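Local coordinates for uncharacterized protein, cytosolic disulfide reductase DsbM (Pseudomonas aeruginosa PAO1, PDB 5HFI) that probably works as a cytosolic disulfide reductase of the thioredoxin superfamily and carries glutathione as a mixed disulfide on its active-site cysteine, at residues L7-C17 with G179-R187; R39-T47 with A91-T99. One frame throughout, in Å; residues are numbered along the deposited sequence.

Both contacts meet on the central sheet of the thioredoxin fold, where strands 8-13 and 37-42 are neighbours, and contact 2 is nested inside the chain loop that contact 1 closes. Contact 1 is the more buried: an antiparallel backbone ladder with one stacked ring pair, continuing at its end into the glutathione site. Contact 2 is partly buried, where the end of strand 37-42 and the loop after it meet the loop and first turn of helix 96-109; single hydrogen bonds, a water and a methionine tail replace the ladder. Asp14 joins them, its OD2 lying 2.7 Å from Met45 N and its OD1 2.7 Å from Ser95 OG, both probable hydrogen bonds. Met45 and Phe180 each belong to the glutathione pocket.

Contact 1: L7-C17 with G179-R187; sequences LTLHYLYDPLC and GFPTFALER. With GSH (glutathione), chain B.
The backbone oxygen of Phe180, which faces SG of Cys17, accepts from N2 of glutathione at 2.6 Å, and the N-H of Phe180 donates to glutathione O2 at 3.2 Å. This two-way backbone grip lies beside the mixed disulfide, Cys17 SG to glutathione SG2, 2.0 Å. The peptide bond before Pro181 is cis, the cis-proline signature of thioredoxin-like active sites. Gly179 suits its place because a CB would run into O2 of the bound glutathione. The ring of Phe180 turns one face to CB of Asp14.

From here strands 8-13 and 182-186 run antiparallel. Thr8, His10 and Leu12 form hydrogen-bonded pairs with Glu186, Ala184 and Thr182. On the buried face, Tyr11 and Phe183 form a non-hydrogen-bonded pair whose flat rings can lie nearly parallel, an offset stack with planes at 8° and centroids 4.4 Å apart; Tyr11 chi1 of 178°, with CG anti to the backbone N, lays the ring over CE1 and CZ of Phe183. CD2 of Leu9 reaches CD1 of Phe183 at 3.7 Å. Histidine and glutamate suit the other, partly exposed face, where their polar ends meet: His10 NE2 donates to Glu186 OE1 at 3.1 Å, in the imidazole plane but from above the carboxylate; ND1 is hydrogen-bonded to NE2 of His41. The nearby carboxylate would probably stabilise positive charge on the imidazole, while the backbone clasp holds glutathione beside its cysteine.

Contact 2: R39-T47 with A91-T99; sequences RLHGGGMMT and AVFDSAPPT
The capped start of helix 96-109 meets the glycine-rich loop that leaves strand 37-42, bringing Met45 to the glutathione pocket. Met46 and Ser95 exchange two bonds: Ser95 N donates to Met46 O at 2.8 Å, nearly straight at 175°, and Met46 N donates to Ser95 OG at 3.1 Å. Serine suits this place because its short hydroxyl, with OG beside its own backbone N, accepts from Met46 N and is also hydrogen-bonded to Asp14 OD1. The unbranched Met46 chain bends at its end (chi3 76°), setting CE 3.8 Å from CB of Phe93, with SD at the edge of the phenyl ring.

Asp94 OD2 caps the helix by accepting from Ala96 N at 3.1 Å, from above its carboxylate plane. Ser95 O takes both Thr99 N and Thr99 OG1, which reach it from opposite faces. One water accepts from Gly44 N and donates to Thr99 OG1. Gly44 tolerates its positive phi of 67°, and Gly42 lies against the methyl of Thr99, where a CB would clash.

Helix 159-174 braces the glycine loop through Arg169, which hydrogen-bonds to Gly43 O and Gly44 O; helix 56-59 touches the Met46-Phe93 end through Leu58, and strand 8-13 packs on Thr99 through Tyr13.

Contact 1: L7-C17 with G179-R187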
loop_
_atom_site.group_PDB
_atom_site.type_symbol
_atom_site.label_atom_id
_atom_site.label_comp_id
_atom_site.label_asym_id
_atom_site.label_seq_id
_atom_site.Cartn_x
_atom_site.Cartn_y
_atom_site.Cartn_z
ATOM N N LEU A 7 5.116 -10.789 -18.439
ATOM C CA LEU A 7 5.906 -10.412 -17.274
ATOM C C LEU A 7 5.052 -9.635 -16.277
ATOM O O LEU A 7 4.466 -8.608 -16.619
ATOM C CB LEU A 7 7.123 -9.586 -17.695
ATOM C CG LEU A 7 8.178 -9.377 -16.608
ATOM C CD1 LEU A 7 8.699 -10.712 -16.143
ATOM C CD2 LEU A 7 9.322 -8.526 -17.116
ATOM N N THR A 8 4.986 -10.133 -15.044
ATOM C CA THR A 8 4.099 -9.592 -14.024
ATOM C C THR A 8 4.888 -9.273 -12.762
ATOM O O THR A 8 5.651 -10.112 -12.272
ATOM C CB THR A 8 2.970 -10.577 -13.700
ATOM O OG1 THR A 8 2.159 -10.779 -14.865
ATOM C CG2 THR A 8 2.109 -10.043 -12.576
ATOM N N LEU A 9 4.700 -8.064 -12.242
ATOM C CA LEU A 9 5.315 -7.643 -10.992
ATOM C C LEU A 9 4.282 -7.747 -9.878
ATOM O O LEU A 9 3.275 -7.033 -9.891
ATOM C CB LEU A 9 5.847 -6.214 -11.091
ATOM C CG LEU A 9 6.477 -5.677 -9.804
ATOM C CD1 LEU A 9 7.777 -6.410 -9.498
ATOM C CD2 LEU A 9 6.708 -4.178 -9.892
ATOM N N HIS A 10 4.530 -8.639 -8.926
ATOM C CA HIS A 10 3.652 -8.799 -7.779
ATOM C C HIS A 10 4.162 -7.936 -6.634
ATOM O O HIS A 10 5.356 -7.960 -6.318
ATOM C CB HIS A 10 3.579 -10.265 -7.354
ATOM C CG HIS A 10 3.032 -11.173 -8.413
ATOM N ND1 HIS A 10 1.693 -11.489 -8.502
ATOM C CD2 HIS A 10 3.642 -11.840 -9.422
ATOM C CE1 HIS A 10 1.499 -12.304 -9.523
ATOM N NE2 HIS A 10 2.666 -12.535 -10.097
ATOM N N TYR A 11 3.261 -7.171 -6.023
ATOM C CA TYR A 11 3.603 -6.263 -4.932
ATOM C C TYR A 11 2.812 -6.670 -3.695
ATOM O O TYR A 11 1.588 -6.508 -3.654
ATOM C CB TYR A 11 3.319 -4.811 -5.317
ATOM C CG TYR A 11 3.612 -3.800 -4.224
ATOM C CD1 TYR A 11 2.812 -2.678 -4.060
ATOM C CD2 TYR A 11 4.688 -3.968 -3.360
ATOM C CE1 TYR A 11 3.072 -1.748 -3.069
ATOM C CE2 TYR A 11 4.955 -3.041 -2.363
ATOM C CZ TYR A 11 4.141 -1.935 -2.224
ATOM O OH TYR A 11 4.394 -1.009 -1.239
ATOM N N LEU A 12 3.513 -7.209 -2.699
ATOM C CA LEU A 12 2.931 -7.508 -1.396
ATOM C C LEU A 12 3.116 -6.295 -0.493
ATOM O O LEU A 12 4.250 -5.890 -0.214
ATOM C CB LEU A 12 3.587 -8.744 -0.784
ATOM C CG LEU A 12 3.139 -10.102 -1.324
ATOM C CD1 LEU A 12 4.239 -11.136 -1.147
ATOM C CD2 LEU A 12 1.866 -10.546 -0.616
ATOM N N TYR A 13 2.006 -5.728 -0.026
ATOM C CA TYR A 13 2.019 -4.452 0.668
ATOM C C TYR A 13 1.094 -4.511 1.876
ATOM O O TYR A 13 0.310 -5.450 2.048
ATOM C CB TYR A 13 1.564 -3.314 -0.254
ATOM C CG TYR A 13 0.074 -3.365 -0.516
ATOM C CD1 TYR A 13 -0.810 -2.594 0.232
ATOM C CD2 TYR A 13 -0.454 -4.205 -1.487
ATOM C CE1 TYR A 13 -2.168 -2.651 0.017
ATOM C CE2 TYR A 13 -1.814 -4.264 -1.717
ATOM C CZ TYR A 13 -2.667 -3.485 -0.958
ATOM O OH TYR A 13 -4.021 -3.539 -1.175
ATOM N N ASP A 14 1.181 -3.469 2.705
ATOM C CA ASP A 14 0.140 -3.179 3.671
ATOM C C ASP A 14 0.020 -1.668 3.773
ATOM O O ASP A 14 1.051 -0.978 3.879
ATOM C CB ASP A 14 0.408 -3.765 5.050
ATOM C CG ASP A 14 -0.778 -3.624 5.968
ATOM O OD1 ASP A 14 -0.863 -2.597 6.678
ATOM O OD2 ASP A 14 -1.644 -4.525 5.942
ATOM N N PRO A 15 -1.195 -1.124 3.751
ATOM C CA PRO A 15 -1.343 0.340 3.755
ATOM C C PRO A 15 -0.775 1.024 4.990
ATOM O O PRO A 15 -0.441 2.212 4.914
ATOM C CB PRO A 15 -2.862 0.552 3.650
ATOM C CG PRO A 15 -3.423 -0.761 3.210
ATOM C CD PRO A 15 -2.495 -1.814 3.718
ATOM N N LEU A 16 -0.640 0.323 6.115
ATOM C CA LEU A 16 -0.118 0.923 7.338
ATOM C C LEU A 16 1.350 0.596 7.578
ATOM O O LEU A 16 1.865 0.859 8.671
ATOM C CB LEU A 16 -0.960 0.488 8.538
ATOM C CG LEU A 16 -2.371 1.090 8.538
ATOM C CD1 LEU A 16 -3.305 0.314 9.442
ATOM C CD2 LEU A 16 -2.332 2.543 8.957
ATOM N N CYS A 17 2.029 0.026 6.586
ATOM C CA CYS A 17 3.453 -0.263 6.678
ATOM C C CYS A 17 4.233 0.950 6.188
ATOM O O CYS A 17 4.093 1.356 5.028
ATOM C CB CYS A 17 3.803 -1.501 5.856
ATOM S SG CYS A 17 5.573 -1.811 5.726
ATOM N N GLY A 179 7.915 -10.024 5.346
ATOM C CA GLY A 179 7.031 -8.885 5.492
ATOM C C GLY A 179 6.914 -8.001 4.270
ATOM O O GLY A 179 7.077 -8.457 3.132
ATOM N N PHE A 180 6.629 -6.725 4.506
ATOM C CA PHE A 180 6.371 -5.765 3.440
ATOM C C PHE A 180 7.349 -4.600 3.533
ATOM O O PHE A 180 7.774 -4.241 4.627
ATOM C CB PHE A 180 4.938 -5.245 3.530
ATOM C CG PHE A 180 3.969 -6.237 4.091
ATOM C CD1 PHE A 180 3.641 -6.213 5.436
ATOM C CD2 PHE A 180 3.384 -7.192 3.281
ATOM C CE1 PHE A 180 2.756 -7.124 5.961
ATOM C CE2 PHE A 180 2.491 -8.107 3.803
ATOM C CZ PHE A 180 2.179 -8.073 5.144
ATOM N N PRO A 181 7.696 -3.990 2.392
ATOM C CA PRO A 181 7.296 -4.307 1.018
ATOM C C PRO A 181 8.002 -5.543 0.479
ATOM O O PRO A 181 9.136 -5.803 0.871
ATOM C CB PRO A 181 7.736 -3.074 0.228
ATOM C CG PRO A 181 8.814 -2.472 1.041
ATOM C CD PRO A 181 8.470 -2.745 2.463
ATOM N N THR A 182 7.345 -6.286 -0.408
ATOM C CA THR A 182 7.982 -7.386 -1.125
ATOM C C THR A 182 7.539 -7.337 -2.577
ATOM O O THR A 182 6.337 -7.323 -2.861
ATOM C CB THR A 182 7.635 -8.744 -0.503
ATOM O OG1 THR A 182 8.164 -8.819 0.829
ATOM C CG2 THR A 182 8.218 -9.879 -1.334
ATOM N N PHE A 183 8.507 -7.293 -3.489
ATOM C CA PHE A 183 8.256 -7.323 -4.924
ATOM C C PHE A 183 8.759 -8.638 -5.502
ATOM O O PHE A 183 9.867 -9.082 -5.184
ATOM C CB PHE A 183 8.952 -6.161 -5.641
ATOM C CG PHE A 183 8.286 -4.828 -5.447
ATOM C CD1 PHE A 183 7.188 -4.472 -6.210
ATOM C CD2 PHE A 183 8.778 -3.919 -4.524
ATOM C CE1 PHE A 183 6.580 -3.237 -6.047
ATOM C CE2 PHE A 183 8.174 -2.681 -4.357
ATOM C CZ PHE A 183 7.074 -2.343 -5.119
ATOM N N ALA A 184 7.950 -9.253 -6.360
ATOM C CA ALA A 184 8.336 -10.497 -7.010
ATOM C C ALA A 184 7.956 -10.429 -8.480
ATOM O O ALA A 184 6.834 -10.041 -8.817
ATOM C CB ALA A 184 7.675 -11.709 -6.342
ATOM N N LEU A 185 8.893 -10.802 -9.346
ATOM C CA LEU A 185 8.699 -10.760 -10.788
ATOM C C LEU A 185 8.347 -12.155 -11.289
ATOM O O LEU A 185 9.045 -13.124 -10.974
ATOM C CB LEU A 185 9.964 -10.245 -11.479
ATOM C CG LEU A 185 9.840 -9.519 -12.818
ATOM C CD1 LEU A 185 8.831 -8.386 -12.732
ATOM C CD2 LEU A 185 11.202 -8.989 -13.246
ATOM N N GLU A 186 7.266 -12.258 -12.058
ATOM C CA GLU A 186 6.829 -13.530 -12.620
ATOM C C GLU A 186 7.058 -13.537 -14.124
ATOM O O GLU A 186 6.575 -12.650 -14.834
ATOM C CB GLU A 186 5.355 -13.809 -12.321
ATOM C CG GLU A 186 4.907 -15.170 -12.846
ATOM C CD GLU A 186 3.445 -15.465 -12.586
ATOM O OE1 GLU A 186 2.646 -14.509 -12.492
ATOM O OE2 GLU A 186 3.092 -16.660 -12.481
ATOM N N ARG A 187 7.780 -14.547 -14.601
ATOM C CA ARG A 187 8.062 -14.692 -16.023
ATOM C C ARG A 187 7.319 -15.888 -16.606
ATOM O O ARG A 187 7.696 -17.036 -16.370
ATOM C CB ARG A 187 9.566 -14.843 -16.260
ATOM C CG ARG A 187 10.397 -13.712 -15.687
ATOM C CD ARG A 187 11.871 -14.066 -15.613
ATOM N NE ARG A 187 12.714 -12.875 -15.681
ATOM C CZ ARG A 187 13.133 -12.194 -14.620
ATOM N NH1 ARG A 187 12.784 -12.583 -13.401
ATOM N NH2 ARG A 187 13.897 -11.120 -14.779
HETATM N N1 GSH B . 12.080 -2.918 3.977
HETATM C CA1 GSH B . 12.636 -2.546 5.267
HETATM C C1 GSH B . 14.156 -2.682 5.236
HETATM O O11 GSH B . 14.763 -3.170 6.226
HETATM O O12 GSH B . 14.803 -2.306 4.221
HETATM C CB1 GSH B . 12.063 -3.461 6.346
HETATM C CG1 GSH B . 10.627 -3.817 5.974
HETATM C CD1 GSH B . 9.793 -4.037 7.233
HETATM O OE1 GSH B . 10.324 -4.223 8.277
HETATM N N2 GSH B . 8.345 -4.011 7.145
HETATM C CA2 GSH B . 7.540 -4.225 8.332
HETATM C C2 GSH B . 7.329 -5.731 8.490
HETATM O O2 GSH B . 6.753 -6.341 7.650
HETATM C CB2 GSH B . 6.188 -3.522 8.185
HETATM S SG2 GSH B . 6.385 -1.821 7.567
HETATM N N3 GSH B . 7.844 -6.420 9.659
HETATM C CA3 GSH B . 7.654 -7.851 9.808
HETATM C C3 GSH B . 6.170 -8.163 9.978
HETATM O O31 GSH B . 5.637 -9.077 9.296
HETATM O O32 GSH B . 5.481 -7.504 10.800
#

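Contact 2: R39-T47 with A91-T99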
loop_
_atom_site.group_PDB
_atom_site.type_symbol
_atom_site.label_atom_id
_atom_site.label_comp_id
_atom_site.label_asym_id
_atom_site.label_seq_id
_atom_site.Cartn_x
_atom_site.Cartn_y
_atom_site.Cartn_z
ATOM N N ARG A 39 0.450 -6.437 -10.116
ATOM C CA ARG A 39 -0.619 -6.973 -9.279
ATOM C C ARG A 39 -0.364 -6.601 -7.826
ATOM O O ARG A 39 0.755 -6.766 -7.326
ATOM C CB ARG A 39 -0.710 -8.494 -9.392
ATOM C CG ARG A 39 -0.669 -9.032 -10.799
ATOM C CD ARG A 39 -2.041 -9.108 -11.431
ATOM N NE ARG A 39 -1.987 -9.844 -12.690
ATOM C CZ ARG A 39 -2.316 -11.124 -12.817
ATOM N NH1 ARG A 39 -2.729 -11.813 -11.761
ATOM N NH2 ARG A 39 -2.233 -11.717 -14.000
ATOM N N LEU A 40 -1.404 -6.129 -7.145
ATOM C CA LEU A 40 -1.313 -5.759 -5.738
ATOM C C LEU A 40 -1.819 -6.894 -4.857
ATOM O O LEU A 40 -2.854 -7.504 -5.144
ATOM C CB LEU A 40 -2.109 -4.483 -5.451
ATOM C CG LEU A 40 -1.400 -3.128 -5.582
ATOM C CD1 LEU A 40 -0.589 -3.011 -6.859
ATOM C CD2 LEU A 40 -2.405 -1.991 -5.495
ATOM N N HIS A 41 -1.085 -7.170 -3.781
ATOM C CA HIS A 41 -1.452 -8.208 -2.815
ATOM C C HIS A 41 -1.369 -7.621 -1.412
ATOM O O HIS A 41 -0.273 -7.465 -0.866
ATOM C CB HIS A 41 -0.545 -9.426 -2.931
ATOM C CG HIS A 41 -0.421 -9.967 -4.318
ATOM N ND1 HIS A 41 -1.234 -10.970 -4.800
ATOM C CD2 HIS A 41 0.439 -9.665 -5.319
ATOM C CE1 HIS A 41 -0.888 -11.254 -6.044
ATOM N NE2 HIS A 41 0.122 -10.474 -6.382
ATOM N N GLY A 42 -2.524 -7.314 -0.825
ATOM C CA GLY A 42 -2.553 -6.828 0.544
ATOM C C GLY A 42 -2.402 -7.976 1.525
ATOM O O GLY A 42 -3.136 -8.967 1.459
ATOM N N GLY A 43 -1.446 -7.841 2.444
ATOM C CA GLY A 43 -1.122 -8.913 3.366
ATOM C C GLY A 43 -1.831 -8.884 4.700
ATOM O O GLY A 43 -1.768 -9.869 5.442
ATOM N N GLY A 44 -2.502 -7.784 5.032
ATOM C CA GLY A 44 -3.213 -7.687 6.293
ATOM C C GLY A 44 -2.293 -7.678 7.494
ATOM O O GLY A 44 -2.371 -8.564 8.352
ATOM N N MET A 45 -1.416 -6.674 7.564
ATOM C CA MET A 45 -0.439 -6.612 8.645
ATOM C C MET A 45 -1.118 -6.418 9.995
ATOM O O MET A 45 -0.818 -7.128 10.962
ATOM C CB MET A 45 0.562 -5.486 8.374
ATOM C CG MET A 45 1.593 -5.274 9.467
ATOM S SD MET A 45 2.806 -4.021 9.008
ATOM C CE MET A 45 1.934 -2.522 9.457
ATOM N N MET A 46 -2.042 -5.464 10.081
ATOM C CA MET A 46 -2.711 -5.113 11.333
ATOM C C MET A 46 -4.194 -5.455 11.213
ATOM O O MET A 46 -5.032 -4.585 10.967
ATOM C CB MET A 46 -2.487 -3.633 11.663
ATOM C CG MET A 46 -1.048 -3.183 11.465
ATOM S SD MET A 46 -0.744 -1.481 11.973
ATOM C CE MET A 46 -0.702 -1.664 13.750
ATOM N N THR A 47 -4.513 -6.734 11.399
ATOM C CA THR A 47 -5.899 -7.194 11.373
ATOM C C THR A 47 -6.253 -7.951 12.652
ATOM O O THR A 47 -5.500 -8.814 13.104
ATOM C CB THR A 47 -6.175 -8.103 10.160
ATOM O OG1 THR A 47 -5.314 -9.247 10.209
ATOM C CG2 THR A 47 -5.938 -7.346 8.859
ATOM N N ALA A 91 -8.014 6.887 17.575
ATOM C CA ALA A 91 -7.757 6.351 16.248
ATOM C C ALA A 91 -7.323 4.893 16.344
ATOM O O ALA A 91 -6.695 4.477 17.321
ATOM C CB ALA A 91 -6.687 7.173 15.527
ATOM N N VAL A 92 -7.668 4.114 15.321
ATOM C CA VAL A 92 -7.337 2.694 15.275
ATOM C C VAL A 92 -6.548 2.416 14.003
ATOM O O VAL A 92 -6.924 2.872 12.915
ATOM C CB VAL A 92 -8.598 1.809 15.358
ATOM C CG1 VAL A 92 -9.585 2.142 14.245
ATOM C CG2 VAL A 92 -8.223 0.334 15.325
ATOM N N PHE A 93 -5.438 1.696 14.146
ATOM C CA PHE A 93 -4.646 1.257 13.000
ATOM C C PHE A 93 -5.152 -0.122 12.600
ATOM O O PHE A 93 -4.756 -1.139 13.175
ATOM C CB PHE A 93 -3.156 1.256 13.324
ATOM C CG PHE A 93 -2.511 2.610 13.205
ATOM C CD1 PHE A 93 -3.261 3.767 13.338
ATOM C CD2 PHE A 93 -1.156 2.726 12.939
ATOM C CE1 PHE A 93 -2.672 5.011 13.224
ATOM C CE2 PHE A 93 -0.561 3.968 12.824
ATOM C CZ PHE A 93 -1.320 5.111 12.967
ATOM N N ASP A 94 -6.047 -0.146 11.617
ATOM C CA ASP A 94 -6.689 -1.356 11.119
ATOM C C ASP A 94 -6.392 -1.458 9.631
ATOM O O ASP A 94 -6.801 -0.589 8.856
ATOM C CB ASP A 94 -8.201 -1.301 11.373
ATOM C CG ASP A 94 -8.903 -2.622 11.089
ATOM O OD1 ASP A 94 -10.096 -2.748 11.461
ATOM O OD2 ASP A 94 -8.274 -3.524 10.488
ATOM N N SER A 95 -5.686 -2.519 9.232
ATOM C CA SER A 95 -5.288 -2.656 7.834
ATOM C C SER A 95 -6.431 -3.112 6.937
ATOM O O SER A 95 -6.322 -3.000 5.711
ATOM C CB SER A 95 -4.124 -3.641 7.715
ATOM O OG SER A 95 -2.957 -3.133 8.339
ATOM N N ALA A 96 -7.522 -3.621 7.519
ATOM C CA ALA A 96 -8.570 -4.219 6.690
ATOM C C ALA A 96 -9.353 -3.180 5.900
ATOM O O ALA A 96 -9.490 -3.350 4.673
ATOM C CB ALA A 96 -9.486 -5.096 7.550
ATOM N N PRO A 97 -9.885 -2.110 6.490
ATOM C CA PRO A 97 -10.684 -1.156 5.702
ATOM C C PRO A 97 -9.894 -0.528 4.561
ATOM O O PRO A 97 -10.400 -0.493 3.430
ATOM C CB PRO A 97 -11.137 -0.116 6.741
ATOM C CG PRO A 97 -11.137 -0.877 8.031
ATOM C CD PRO A 97 -9.958 -1.801 7.934
ATOM N N PRO A 98 -8.668 -0.024 4.782
ATOM C CA PRO A 98 -7.939 0.540 3.633
ATOM C C PRO A 98 -7.634 -0.486 2.560
ATOM O O PRO A 98 -7.614 -0.141 1.373
ATOM C CB PRO A 98 -6.647 1.096 4.251
ATOM C CG PRO A 98 -6.560 0.521 5.588
ATOM C CD PRO A 98 -7.949 0.248 6.040
ATOM N N THR A 99 -7.368 -1.739 2.937
ATOM C CA THR A 99 -7.142 -2.754 1.914
ATOM C C THR A 99 -8.410 -3.008 1.108
ATOM O O THR A 99 -8.355 -3.139 -0.120
ATOM C CB THR A 99 -6.628 -4.050 2.543
ATOM O OG1 THR A 99 -5.436 -3.778 3.291
ATOM C CG2 THR A 99 -6.307 -5.073 1.459
HETATM O O HOH W 1 -3.142 -5.350 3.544
#